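Local coordinates for novel protein similar to vertebrate potassium voltage-gated channel, subfamily H (Eag-related) family (Danio rerio, PDB 3UKN) that probably forms the pore of a voltage-gated delayed-rectifier potassium channel, this chain being its cytoplasmic C-linker and cyclic nucleotide-binding homology domain, at residues Ile98-Cys103 against Asp169-Ser174; Ser47-Ile52 against Asp114-Ile119; Pro81-Ala86 against Pro186-Lys191; Thr158-Lys163 against Tyr202-Gly207. All coordinates share one frame; numbering follows the deposited sequence.

How the interactions relate
From the N terminus, the turn 47-52 behind helix 32-45 comes first, and interaction 2 closes when the chain reaches 114-119. Segments 81-86 and 98-103 start within that loop, so interactions 3 and 1 both cross interaction 2. Interaction 1 closes at 169-174, inside the longer loop that interaction 3 ends at 186-191. Interaction 4 opens at 158-163 after interaction 2 has closed, and crosses both 1 and 3 to end at 202-207. Interaction 2 is the middle member: it touches interaction 1 through strands 118-122 and 168-174, and interaction 4 through Asp-114 and Thr-158. Interaction 3 lies apart among the helices, its centre 21 to 24 Å from the centres of the other three.

Interaction 1 (Ile98-Cys103 against Asp169-Ser174); sequences IKTSFC and DLQYIS
With CG of Tyr-172 lodged between its backbone N and carbonyl carbon (chi1 68°), the phenol ring swings across to Lys-99, whose own chain bends at chi2 (-89°) and leads its amine off. The two strands form an antiparallel pair in the beta-roll of the cyclic nucleotide-binding homology domain, 99-103 being the outermost strand of its sheet within this chain. Lys-99 CB rides over one face of the ring, 3.6 Å from the centroid of Tyr-172 and offset toward the rim, a CH-pi contact.

Beneath this pair the backbones are bonded in both directions. Lys-99 N reaches Tyr-172 O at 2.9 Å with a nearly straight N-H (173°), and Tyr-172 N returns a more bent bond to Lys-99 O; Ser-101 and Leu-170 repeat the exchange. Thr-100 and Gln-171 form the intervening non-hydrogen-bonded pair, with CA atoms 4.2 Å apart. Their side chains leave on the other face, lying alongside each other with Thr-100 CG2 3.6 Å from Gln-171 CG.

The polar ends are settled by neighbours. Lys-99 NZ forms a salt bridge with Asp-53 and a hydrogen bond to Ser-55 O, while the Gln-171 amide is held by Glu-76 and Leu-77. Tyr-172 OH accepts from Asp-53 N and also meets a water at 2.9 Å, which donates to Thr-100 O at 2.8 Å. At the end near Ser-174, an apolar pair is tighter than usual: Ile-98 CG1 lies 3.5 Å from Ile-173 CD1.

Interaction 2 (Ser47-Ile52 against Asp114-Ile119); sequences SVNNGI and DALQAI
Asn-49 OD1 accepts from Gln-117 N at 2.7 Å, in the carbonyl plane and on a lone pair, and is gripped a second time by Tyr-120 OH. Its amide joins the turn after helix 32-45, part of the C-linker, to the chain entering strand 118-122 of the beta-roll. The same group donates from its other end: Asn-49 ND2 meets Ala-115 O at 2.8 Å with an almost straight N-H (171°). That oxygen lies in the amide plane of Asn-49, although the donor stands above the plane of the Ala-115 carbonyl. Two bonds to backbone atoms two residues apart thus fix the rotation of the amide; a chi1 of 176°, with CG anti to the backbone N, carries it out to 114-119.

The turn itself is an ST motif, Ser-47 OG accepting from Asn-50 N at 3.2 Å. A water 2.8 Å from Ser-47 OG also lies within bonding distance of Asp-114 OD2, 3.1 Å away, and so probably bridges the two segments at one margin. Beside it, Asn-50 ND2 makes a weak hydrogen bond to Asp-60 OD2 of the second subunit. At the far margin the contact turns apolar: Ile-52 CD1 lies 3.8 Å from Gln-117 CB and 4.3 Å from Ala-118 CB.

Interaction 3 (Pro81-Ala86 against Pro186-Lys191); sequences PLFESA and PEYAQK
The Tyr-188 ring lies with one face on Ala-86 and its hydroxyl end at Leu-82 O, its CG anti to the backbone N (chi1 172°), and each neighbour meets it differently. Ala-86 CB sits over the centre of that face, 3.6 Å from the centroid of the Tyr-188 ring and only 10° off its normal, which meets the geometry of a CH-pi contact. Ser-85 OG instead comes in at the edge, near the ring plane, 3.6 Å from Tyr-188 CD1. The hydroxyl, Tyr-188 OH, donates to Leu-82 O at 2.7 Å; the donor stands 47° out of the plane of that carbonyl rather than on a lone pair. The Leu-82 side chain crosses the tyrosine at about a right angle.

Segment 81-86 is compact, a 3-10 segment at 81-83 running into a type I beta turn from Phe-83 to Ala-86, packed on the opening turns of helix 186-199. Cys-90 of helix 88-96 and Leu-182 of helix 175-184 also touch Tyr-188. Leu-82 CG packs over the centre of one face of the Phe-83 ring. On the outer side, Lys-191 runs extended beyond CG past the turn, its CD 3.3 Å from Ser-85 OG.

Interaction 4 (Thr158-Lys163 against Tyr202-Gly207); sequences TNANVK and YNLREG
Asn-159 puts its amide into the backbone of 202-207. CG lies between its backbone N and carbonyl carbon (chi1 64°), which turns the amide toward the carbonyls of Asn-203 and Arg-205. Asn-159 ND2 donates to Asn-203 O at 3.2 Å with a straight approach (162°) on an in-plane lone pair, and more weakly to Arg-205 O at 3.0 Å. The amide oxygen is used too: Tyr-202 OH donates to Asn-159 OD1 at 3.1 Å, reaching it from above the carbonyl plane, with ring and amide planes 84° apart. Asn-159 N adds a weak bond to Leu-204 O at 2.9 Å, so both main chain and side chain hold the segments together.

Apolar contacts line the next layer. Leu-204 CD2 faces Ala-160 CB at 4.2 Å and Val-162 CG2 at 4.3 Å, and Thr-158 CG2 lies alongside Leu-204 CB.

Behind this, an Asx turn shapes the receiving segment, Asn-203 OD1 accepting from Arg-205 N at 2.8 Å. Asp-148 holds the turn from outside, by a salt bridge to Arg-205 NE and a hydrogen bond from Asn-203 ND2. In KCNH channels this short C-terminal strand acts as an intrinsic ligand, filling the pocket that takes a cyclic nucleotide in related channels. Strand 200-203, directly after helix 186-199, runs parallel to 144-146, while Leu-204 packs on Ile-110 of strand 108-110 and Tyr-202 on Val-129 of strand 127-131.

Interaction 1 (Ile98-Cys103 against Asp169-Ser174)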
loop_
_atom_site.group_PDB
_atom_site.type_symbol
_atom_site.label_atom_id
_atom_site.label_comp_id
_atom_site.label_asym_id
_atom_site.label_seq_id
_atom_site.Cartn_x
_atom_site.Cartn_y
_atom_site.Cartn_z
ATOM N N ILE B 98 6.696 -6.679 -9.809
ATOM C CA ILE B 98 8.052 -6.266 -9.470
ATOM C C ILE B 98 8.164 -4.741 -9.508
ATOM O O ILE B 98 7.703 -4.109 -10.449
ATOM C CB ILE B 98 9.104 -6.894 -10.446
ATOM C CG1 ILE B 98 9.194 -8.405 -10.249
ATOM C CG2 ILE B 98 10.468 -6.255 -10.264
ATOM C CD1 ILE B 98 10.171 -9.054 -11.167
ATOM N N LYS B 99 8.786 -4.161 -8.490
ATOM C CA LYS B 99 8.924 -2.711 -8.374
ATOM C C LYS B 99 10.394 -2.363 -8.360
ATOM O O LYS B 99 11.246 -3.243 -8.227
ATOM C CB LYS B 99 8.338 -2.220 -7.047
ATOM C CG LYS B 99 6.961 -2.752 -6.720
ATOM C CD LYS B 99 5.909 -1.848 -7.306
ATOM C CE LYS B 99 4.519 -2.305 -6.895
ATOM N NZ LYS B 99 3.493 -1.423 -7.521
ATOM N N THR B 100 10.680 -1.068 -8.439
ATOM C CA THR B 100 12.043 -0.575 -8.440
ATOM C C THR B 100 12.131 0.692 -7.608
ATOM O O THR B 100 11.128 1.393 -7.408
ATOM C CB THR B 100 12.489 -0.238 -9.863
ATOM O OG1 THR B 100 11.603 0.745 -10.405
ATOM C CG2 THR B 100 12.451 -1.488 -10.751
ATOM N N SER B 101 13.320 1.002 -7.110
ATOM C CA SER B 101 13.507 2.253 -6.389
ATOM C C SER B 101 14.965 2.637 -6.365
ATOM O O SER B 101 15.831 1.775 -6.219
ATOM C CB SER B 101 12.968 2.172 -4.953
ATOM O OG SER B 101 13.169 3.403 -4.256
ATOM N N PHE B 102 15.220 3.933 -6.526
ATOM C CA PHE B 102 16.546 4.497 -6.331
ATOM C C PHE B 102 16.758 4.564 -4.835
ATOM O O PHE B 102 15.794 4.619 -4.059
ATOM C CB PHE B 102 16.657 5.913 -6.922
ATOM C CG PHE B 102 16.557 5.962 -8.424
ATOM C CD1 PHE B 102 17.693 5.856 -9.212
ATOM C CD2 PHE B 102 15.330 6.130 -9.048
ATOM C CE1 PHE B 102 17.604 5.904 -10.595
ATOM C CE2 PHE B 102 15.239 6.178 -10.425
ATOM C CZ PHE B 102 16.376 6.064 -11.198
ATOM N N CYS B 103 18.017 4.558 -4.433
ATOM C CA CYS B 103 18.384 4.595 -3.031
ATOM C C CYS B 103 19.621 5.496 -2.917
ATOM O O CYS B 103 20.496 5.479 -3.779
ATOM C CB CYS B 103 18.662 3.160 -2.539
ATOM S SG CYS B 103 18.773 2.976 -0.747
ATOM N N ASP B 169 20.251 1.185 -7.465
ATOM C CA ASP B 169 19.027 0.904 -8.189
ATOM C C ASP B 169 18.546 -0.500 -7.821
ATOM O O ASP B 169 19.186 -1.500 -8.157
ATOM C CB ASP B 169 19.271 1.015 -9.688
ATOM C CG ASP B 169 17.994 0.990 -10.487
ATOM O OD1 ASP B 169 17.017 0.352 -10.038
ATOM O OD2 ASP B 169 17.970 1.605 -11.572
ATOM N N LEU B 170 17.416 -0.565 -7.127
ATOM C CA LEU B 170 16.915 -1.811 -6.584
ATOM C C LEU B 170 15.617 -2.262 -7.238
ATOM O O LEU B 170 14.803 -1.442 -7.643
ATOM C CB LEU B 170 16.679 -1.635 -5.088
ATOM C CG LEU B 170 17.903 -1.207 -4.283
ATOM C CD1 LEU B 170 17.476 -0.743 -2.891
ATOM C CD2 LEU B 170 18.869 -2.362 -4.182
ATOM N N GLN B 171 15.441 -3.574 -7.345
ATOM C CA GLN B 171 14.156 -4.161 -7.691
ATOM C C GLN B 171 13.703 -4.990 -6.515
ATOM O O GLN B 171 14.517 -5.388 -5.682
ATOM C CB GLN B 171 14.264 -5.071 -8.914
ATOM C CG GLN B 171 14.557 -4.345 -10.186
ATOM C CD GLN B 171 14.570 -5.255 -11.390
ATOM O OE1 GLN B 171 14.342 -6.466 -11.286
ATOM N NE2 GLN B 171 14.843 -4.676 -12.549
ATOM N N TYR B 172 12.411 -5.293 -6.459
ATOM C CA TYR B 172 11.895 -6.051 -5.330
ATOM C C TYR B 172 10.484 -6.546 -5.580
ATOM O O TYR B 172 9.772 -6.034 -6.450
ATOM C CB TYR B 172 11.958 -5.204 -4.042
ATOM C CG TYR B 172 11.020 -4.007 -4.011
ATOM C CD1 TYR B 172 9.717 -4.124 -3.510
ATOM C CD2 TYR B 172 11.440 -2.750 -4.466
ATOM C CE1 TYR B 172 8.844 -3.003 -3.465
ATOM C CE2 TYR B 172 10.570 -1.628 -4.425
ATOM C CZ TYR B 172 9.282 -1.769 -3.933
ATOM O OH TYR B 172 8.450 -0.665 -3.898
ATOM N N ILE B 173 10.097 -7.538 -4.791
ATOM C CA ILE B 173 8.758 -8.092 -4.781
ATOM C C ILE B 173 8.352 -8.249 -3.302
ATOM O O ILE B 173 9.130 -8.772 -2.492
ATOM C CB ILE B 173 8.745 -9.458 -5.432
ATOM C CG1 ILE B 173 9.351 -9.381 -6.830
ATOM C CG2 ILE B 173 7.334 -10.024 -5.479
ATOM C CD1 ILE B 173 9.229 -10.671 -7.608
ATOM N N SER B 174 7.161 -7.773 -2.949
ATOM C CA SER B 174 6.692 -7.842 -1.577
ATOM C C SER B 174 6.472 -9.287 -1.231
ATOM O O SER B 174 6.108 -10.095 -2.097
ATOM C CB SER B 174 5.365 -7.099 -1.423
ATOM O OG SER B 174 4.359 -7.729 -2.201
HETATM O O HOH W 1 8.919 1.537 -5.753
#

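Interaction 2 (Ser47-Ile52 against Asp114-Ile119)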
loop_
_atom_site.group_PDB
_atom_site.type_symbol
_atom_site.label_atom_id
_atom_site.label_comp_id
_atom_site.label_asym_id
_atom_site.label_seq_id
_atom_site.Cartn_x
_atom_site.Cartn_y
_atom_site.Cartn_z
ATOM N N SER B 47 13.334 3.733 6.281
ATOM C CA SER B 47 13.966 2.639 5.536
ATOM C C SER B 47 13.110 2.317 4.309
ATOM O O SER B 47 11.890 2.482 4.328
ATOM C CB SER B 47 14.140 1.387 6.399
ATOM O OG SER B 47 12.889 0.777 6.654
ATOM N N VAL B 48 13.732 1.861 3.232
ATOM C CA VAL B 48 12.933 1.438 2.096
ATOM C C VAL B 48 12.021 0.297 2.488
ATOM O O VAL B 48 10.865 0.267 2.083
ATOM C CB VAL B 48 13.778 1.014 0.907
ATOM C CG1 VAL B 48 12.901 0.291 -0.124
ATOM C CG2 VAL B 48 14.439 2.234 0.309
ATOM N N ASN B 49 12.541 -0.638 3.275
ATOM C CA ASN B 49 11.778 -1.822 3.662
ATOM C C ASN B 49 10.432 -1.448 4.262
ATOM O O ASN B 49 9.427 -2.066 3.945
ATOM C CB ASN B 49 12.573 -2.711 4.627
ATOM C CG ASN B 49 11.763 -3.898 5.127
ATOM O OD1 ASN B 49 11.442 -4.810 4.372
ATOM N ND2 ASN B 49 11.431 -3.890 6.407
ATOM N N ASN B 50 10.407 -0.423 5.111
ATOM C CA ASN B 50 9.158 -0.000 5.729
ATOM C C ASN B 50 8.305 0.928 4.867
ATOM O O ASN B 50 7.147 1.200 5.203
ATOM C CB ASN B 50 9.412 0.628 7.110
ATOM C CG ASN B 50 9.717 -0.416 8.171
ATOM O OD1 ASN B 50 9.866 -1.599 7.867
ATOM N ND2 ASN B 50 9.814 0.018 9.420
ATOM N N GLY B 51 8.860 1.424 3.765
ATOM C CA GLY B 51 8.115 2.335 2.919
ATOM C C GLY B 51 7.799 1.829 1.518
ATOM O O GLY B 51 7.519 2.630 0.606
ATOM N N ILE B 52 7.824 0.510 1.331
ATOM C CA ILE B 52 7.637 -0.053 -0.008
ATOM C C ILE B 52 6.268 0.247 -0.625
ATOM O O ILE B 52 5.267 0.439 0.073
ATOM C CB ILE B 52 7.897 -1.582 -0.058
ATOM C CG1 ILE B 52 6.712 -2.361 0.506
ATOM C CG2 ILE B 52 9.188 -1.942 0.657
ATOM C CD1 ILE B 52 6.925 -3.871 0.495
ATOM N N ASP B 114 13.520 -4.844 12.157
ATOM C CA ASP B 114 12.281 -4.636 11.416
ATOM C C ASP B 114 11.762 -5.964 10.858
ATOM O O ASP B 114 12.513 -6.945 10.755
ATOM C CB ASP B 114 12.455 -3.593 10.296
ATOM C CG ASP B 114 12.427 -2.154 10.821
ATOM O OD1 ASP B 114 12.000 -1.951 11.979
ATOM O OD2 ASP B 114 12.819 -1.224 10.077
ATOM N N ALA B 115 10.473 -6.006 10.529
ATOM C CA ALA B 115 9.933 -7.145 9.817
ATOM C C ALA B 115 10.238 -6.987 8.325
ATOM O O ALA B 115 9.998 -5.927 7.747
ATOM C CB ALA B 115 8.449 -7.262 10.047
ATOM N N LEU B 116 10.779 -8.039 7.717
ATOM C CA LEU B 116 11.077 -8.025 6.294
ATOM C C LEU B 116 9.781 -7.889 5.494
ATOM O O LEU B 116 8.835 -8.649 5.703
ATOM C CB LEU B 116 11.829 -9.298 5.902
ATOM C CG LEU B 116 12.377 -9.342 4.471
ATOM C CD1 LEU B 116 13.454 -8.263 4.226
ATOM C CD2 LEU B 116 12.898 -10.737 4.144
ATOM N N GLN B 117 9.728 -6.926 4.581
ATOM C CA GLN B 117 8.508 -6.702 3.812
ATOM C C GLN B 117 8.639 -7.208 2.377
ATOM O O GLN B 117 7.658 -7.328 1.657
ATOM C CB GLN B 117 8.171 -5.210 3.786
ATOM C CG GLN B 117 7.935 -4.577 5.152
ATOM C CD GLN B 117 6.612 -4.980 5.748
ATOM O OE1 GLN B 117 5.671 -5.319 5.025
ATOM N NE2 GLN B 117 6.531 -4.973 7.078
ATOM N N ALA B 118 9.862 -7.495 1.961
ATOM C CA ALA B 118 10.127 -7.840 0.570
ATOM C C ALA B 118 11.467 -8.546 0.439
ATOM O O ALA B 118 12.285 -8.519 1.359
ATOM C CB ALA B 118 10.147 -6.564 -0.282
ATOM N N ILE B 119 11.693 -9.160 -0.723
ATOM C CA ILE B 119 13.049 -9.515 -1.127
ATOM C C ILE B 119 13.490 -8.483 -2.147
ATOM O O ILE B 119 12.674 -7.993 -2.930
ATOM C CB ILE B 119 13.145 -10.936 -1.723
ATOM C CG1 ILE B 119 12.327 -11.050 -2.993
ATOM C CG2 ILE B 119 12.632 -11.959 -0.737
ATOM C CD1 ILE B 119 12.291 -12.477 -3.535
HETATM O O HOH W 2 12.554 1.796 9.250
HETATM O O HOH W 3 8.636 -3.418 8.883
#

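Interaction 3 (Pro81-Ala86 against Pro186-Lys191)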
loop_
_atom_site.group_PDB
_atom_site.type_symbol
_atom_site.label_atom_id
_atom_site.label_comp_id
_atom_site.label_asym_id
_atom_site.label_seq_id
_atom_site.Cartn_x
_atom_site.Cartn_y
_atom_site.Cartn_z
ATOM N N PRO B 81 18.830 -18.079 -11.466
ATOM C CA PRO B 81 18.645 -19.536 -11.506
ATOM C C PRO B 81 17.431 -19.996 -10.711
ATOM O O PRO B 81 16.823 -21.019 -11.033
ATOM C CB PRO B 81 19.931 -20.060 -10.849
ATOM C CG PRO B 81 20.966 -19.067 -11.250
ATOM C CD PRO B 81 20.254 -17.715 -11.343
ATOM N N LEU B 82 17.098 -19.244 -9.666
ATOM C CA LEU B 82 15.968 -19.551 -8.794
ATOM C C LEU B 82 14.651 -19.766 -9.571
ATOM O O LEU B 82 13.768 -20.527 -9.142
ATOM C CB LEU B 82 15.810 -18.393 -7.806
ATOM C CG LEU B 82 14.524 -18.301 -7.012
ATOM C CD1 LEU B 82 14.338 -19.621 -6.265
ATOM C CD2 LEU B 82 14.603 -17.139 -6.064
ATOM N N PHE B 83 14.529 -19.097 -10.716
ATOM C CA PHE B 83 13.268 -19.059 -11.485
ATOM C C PHE B 83 13.277 -19.994 -12.699
ATOM O O PHE B 83 12.280 -20.104 -13.415
ATOM C CB PHE B 83 12.898 -17.605 -11.884
ATOM C CG PHE B 83 12.659 -16.715 -10.691
ATOM C CD1 PHE B 83 11.498 -16.831 -9.957
ATOM C CD2 PHE B 83 13.624 -15.822 -10.269
ATOM C CE1 PHE B 83 11.293 -16.075 -8.839
ATOM C CE2 PHE B 83 13.426 -15.048 -9.152
ATOM C CZ PHE B 83 12.254 -15.178 -8.428
ATOM N N GLU B 84 14.392 -20.686 -12.899
ATOM C CA GLU B 84 14.550 -21.573 -14.057
ATOM C C GLU B 84 13.365 -22.525 -14.235
ATOM O O GLU B 84 12.913 -22.753 -15.357
ATOM C CB GLU B 84 15.852 -22.373 -13.952
ATOM C CG GLU B 84 16.112 -23.335 -15.097
ATOM C CD GLU B 84 16.546 -22.635 -16.373
ATOM O OE1 GLU B 84 16.420 -21.389 -16.439
ATOM O OE2 GLU B 84 17.017 -23.337 -17.309
ATOM N N SER B 85 12.861 -23.070 -13.129
ATOM C CA SER B 85 11.829 -24.100 -13.194
ATOM C C SER B 85 10.390 -23.561 -13.070
ATOM O O SER B 85 9.426 -24.326 -12.999
ATOM C CB SER B 85 12.094 -25.193 -12.155
ATOM O OG SER B 85 11.583 -24.815 -10.890
ATOM N N ALA B 86 10.230 -22.246 -13.070
ATOM C CA ALA B 86 8.888 -21.718 -12.921
ATOM C C ALA B 86 8.179 -21.770 -14.282
ATOM O O ALA B 86 8.779 -21.459 -15.295
ATOM C CB ALA B 86 8.927 -20.307 -12.374
ATOM N N PRO B 186 1.712 -23.935 -6.655
ATOM C CA PRO B 186 2.207 -24.758 -5.534
ATOM C C PRO B 186 3.405 -25.617 -5.921
ATOM O O PRO B 186 4.296 -25.843 -5.115
ATOM C CB PRO B 186 1.025 -25.685 -5.220
ATOM C CG PRO B 186 -0.169 -25.016 -5.790
ATOM C CD PRO B 186 0.289 -24.198 -6.956
ATOM N N GLU B 187 3.406 -26.109 -7.150
ATOM C CA GLU B 187 4.462 -26.978 -7.623
ATOM C C GLU B 187 5.757 -26.198 -7.684
ATOM O O GLU B 187 6.799 -26.655 -7.209
ATOM C CB GLU B 187 4.114 -27.536 -9.001
ATOM C CG GLU B 187 2.985 -28.549 -8.976
ATOM C CD GLU B 187 2.453 -28.874 -10.362
ATOM O OE1 GLU B 187 3.152 -28.577 -11.357
ATOM O OE2 GLU B 187 1.330 -29.418 -10.449
ATOM N N TYR B 188 5.691 -25.015 -8.277
ATOM C CA TYR B 188 6.878 -24.190 -8.344
ATOM C C TYR B 188 7.323 -23.777 -6.942
ATOM O O TYR B 188 8.508 -23.686 -6.677
ATOM C CB TYR B 188 6.713 -22.962 -9.260
ATOM C CG TYR B 188 7.912 -22.077 -9.105
ATOM C CD1 TYR B 188 9.177 -22.529 -9.475
ATOM C CD2 TYR B 188 7.813 -20.833 -8.507
ATOM C CE1 TYR B 188 10.302 -21.744 -9.289
ATOM C CE2 TYR B 188 8.946 -20.041 -8.311
ATOM C CZ TYR B 188 10.179 -20.504 -8.706
ATOM O OH TYR B 188 11.302 -19.720 -8.512
ATOM N N ALA B 189 6.369 -23.533 -6.049
ATOM C CA ALA B 189 6.681 -23.052 -4.699
ATOM C C ALA B 189 7.610 -24.011 -3.943
ATOM O O ALA B 189 8.587 -23.592 -3.329
ATOM C CB ALA B 189 5.400 -22.787 -3.903
ATOM N N GLN B 190 7.306 -25.301 -4.016
ATOM C CA GLN B 190 8.167 -26.326 -3.443
ATOM C C GLN B 190 9.605 -26.213 -3.980
ATOM O O GLN B 190 10.578 -26.326 -3.226
ATOM C CB GLN B 190 7.581 -27.714 -3.737
ATOM C CG GLN B 190 8.081 -28.822 -2.836
ATOM C CD GLN B 190 7.431 -28.809 -1.458
ATOM O OE1 GLN B 190 7.081 -27.751 -0.931
ATOM N NE2 GLN B 190 7.266 -29.992 -0.872
ATOM N N LYS B 191 9.753 -25.987 -5.281
ATOM C CA LYS B 191 11.098 -25.827 -5.830
ATOM C C LYS B 191 11.715 -24.508 -5.371
ATOM O O LYS B 191 12.913 -24.435 -5.122
ATOM C CB LYS B 191 11.100 -25.946 -7.364
ATOM C CG LYS B 191 10.412 -27.233 -7.825
ATOM C CD LYS B 191 10.697 -27.604 -9.265
ATOM C CE LYS B 191 9.696 -28.681 -9.729
ATOM N NZ LYS B 191 9.797 -29.053 -11.181
#

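Interaction 4 (Thr158-Lys163 against Tyr202-Gly207)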
loop_
_atom_site.group_PDB
_atom_site.type_symbol
_atom_site.label_atom_id
_atom_site.label_comp_id
_atom_site.label_asym_id
_atom_site.label_seq_id
_atom_site.Cartn_x
_atom_site.Cartn_y
_atom_site.Cartn_z
ATOM N N THR B 158 14.333 -9.108 10.910
ATOM C CA THR B 158 15.654 -8.941 10.303
ATOM C C THR B 158 16.775 -8.852 11.337
ATOM O O THR B 158 16.613 -8.258 12.403
ATOM C CB THR B 158 15.702 -7.714 9.372
ATOM O OG1 THR B 158 15.320 -6.548 10.111
ATOM C CG2 THR B 158 14.745 -7.910 8.166
ATOM N N ASN B 159 17.914 -9.442 10.991
ATOM C CA ASN B 159 19.036 -9.601 11.903
ATOM C C ASN B 159 20.173 -8.612 11.649
ATOM O O ASN B 159 21.194 -8.642 12.340
ATOM C CB ASN B 159 19.577 -11.022 11.783
ATOM C CG ASN B 159 20.137 -11.303 10.404
ATOM O OD1 ASN B 159 20.638 -10.395 9.730
ATOM N ND2 ASN B 159 20.031 -12.546 9.962
ATOM N N ALA B 160 20.011 -7.752 10.650
ATOM C CA ALA B 160 21.039 -6.761 10.349
ATOM C C ALA B 160 20.460 -5.530 9.652
ATOM O O ALA B 160 19.361 -5.578 9.101
ATOM C CB ALA B 160 22.138 -7.383 9.506
ATOM N N ASN B 161 21.189 -4.422 9.699
ATOM C CA ASN B 161 20.857 -3.267 8.879
ATOM C C ASN B 161 21.459 -3.463 7.485
ATOM O O ASN B 161 22.543 -4.063 7.352
ATOM C CB ASN B 161 21.427 -1.972 9.490
ATOM C CG ASN B 161 21.087 -1.809 10.961
ATOM O OD1 ASN B 161 19.924 -1.640 11.323
ATOM N ND2 ASN B 161 22.106 -1.838 11.814
ATOM N N VAL B 162 20.772 -2.978 6.454
ATOM C CA VAL B 162 21.379 -2.883 5.127
ATOM C C VAL B 162 21.313 -1.443 4.661
ATOM O O VAL B 162 20.224 -0.883 4.514
ATOM C CB VAL B 162 20.677 -3.739 4.037
ATOM C CG1 VAL B 162 21.389 -3.518 2.700
ATOM C CG2 VAL B 162 20.658 -5.227 4.394
ATOM N N LYS B 163 22.476 -0.856 4.410
ATOM C CA LYS B 163 22.572 0.555 4.066
ATOM C C LYS B 163 23.220 0.720 2.694
ATOM O O LYS B 163 24.218 0.070 2.406
ATOM C CB LYS B 163 23.433 1.273 5.103
ATOM C CG LYS B 163 22.802 1.433 6.481
ATOM C CD LYS B 163 23.770 2.107 7.448
ATOM C CE LYS B 163 24.215 3.478 6.933
ATOM N NZ LYS B 163 25.113 4.181 7.895
ATOM N N TYR B 202 22.568 -12.515 0.862
ATOM C CA TYR B 202 22.510 -12.363 2.303
ATOM C C TYR B 202 21.129 -12.681 2.855
ATOM O O TYR B 202 20.118 -12.236 2.320
ATOM C CB TYR B 202 22.980 -10.973 2.763
ATOM C CG TYR B 202 23.119 -10.905 4.277
ATOM C CD1 TYR B 202 24.289 -11.324 4.915
ATOM C CD2 TYR B 202 22.063 -10.452 5.072
ATOM C CE1 TYR B 202 24.405 -11.281 6.292
ATOM C CE2 TYR B 202 22.170 -10.403 6.453
ATOM C CZ TYR B 202 23.337 -10.820 7.060
ATOM O OH TYR B 202 23.427 -10.765 8.439
ATOM N N ASN B 203 21.116 -13.423 3.958
ATOM C CA ASN B 203 19.900 -13.910 4.599
ATOM C C ASN B 203 19.657 -13.166 5.922
ATOM O O ASN B 203 20.422 -13.287 6.872
ATOM C CB ASN B 203 20.034 -15.423 4.841
ATOM C CG ASN B 203 18.827 -16.024 5.533
ATOM O OD1 ASN B 203 17.988 -15.318 6.086
ATOM N ND2 ASN B 203 18.735 -17.337 5.498
ATOM N N LEU B 204 18.563 -12.419 5.980
ATOM C CA LEU B 204 18.273 -11.563 7.116
ATOM C C LEU B 204 17.536 -12.247 8.263
ATOM O O LEU B 204 17.225 -11.605 9.266
ATOM C CB LEU B 204 17.489 -10.343 6.626
ATOM C CG LEU B 204 18.363 -9.443 5.739
ATOM C CD1 LEU B 204 17.542 -8.530 4.871
ATOM C CD2 LEU B 204 19.325 -8.646 6.609
ATOM N N ARG B 205 17.261 -13.541 8.121
ATOM C CA ARG B 205 16.483 -14.267 9.118
ATOM C C ARG B 205 17.276 -14.437 10.415
ATOM O O ARG B 205 18.353 -15.050 10.426
ATOM C CB ARG B 205 16.027 -15.630 8.598
ATOM C CG ARG B 205 14.957 -16.294 9.466
ATOM C CD ARG B 205 14.513 -17.645 8.919
ATOM N NE ARG B 205 15.537 -18.666 9.122
ATOM C CZ ARG B 205 15.420 -19.672 9.980
ATOM N NH1 ARG B 205 14.315 -19.794 10.700
ATOM N NH2 ARG B 205 16.399 -20.556 10.113
ATOM N N GLU B 206 16.732 -13.875 11.495
ATOM C CA GLU B 206 17.324 -13.967 12.826
ATOM C C GLU B 206 17.731 -15.411 13.129
ATOM O O GLU B 206 16.882 -16.291 13.274
ATOM C CB GLU B 206 16.327 -13.448 13.872
ATOM C CG GLU B 206 16.903 -13.230 15.253
ATOM C CD GLU B 206 17.942 -12.136 15.279
ATOM O OE1 GLU B 206 17.621 -11.017 14.827
ATOM O OE2 GLU B 206 19.076 -12.395 15.743
ATOM N N GLY B 207 19.038 -15.650 13.203
ATOM C CA GLY B 207 19.553 -16.988 13.421
ATOM C C GLY B 207 19.856 -17.707 12.122
ATOM O O GLY B 207 20.808 -17.362 11.421
#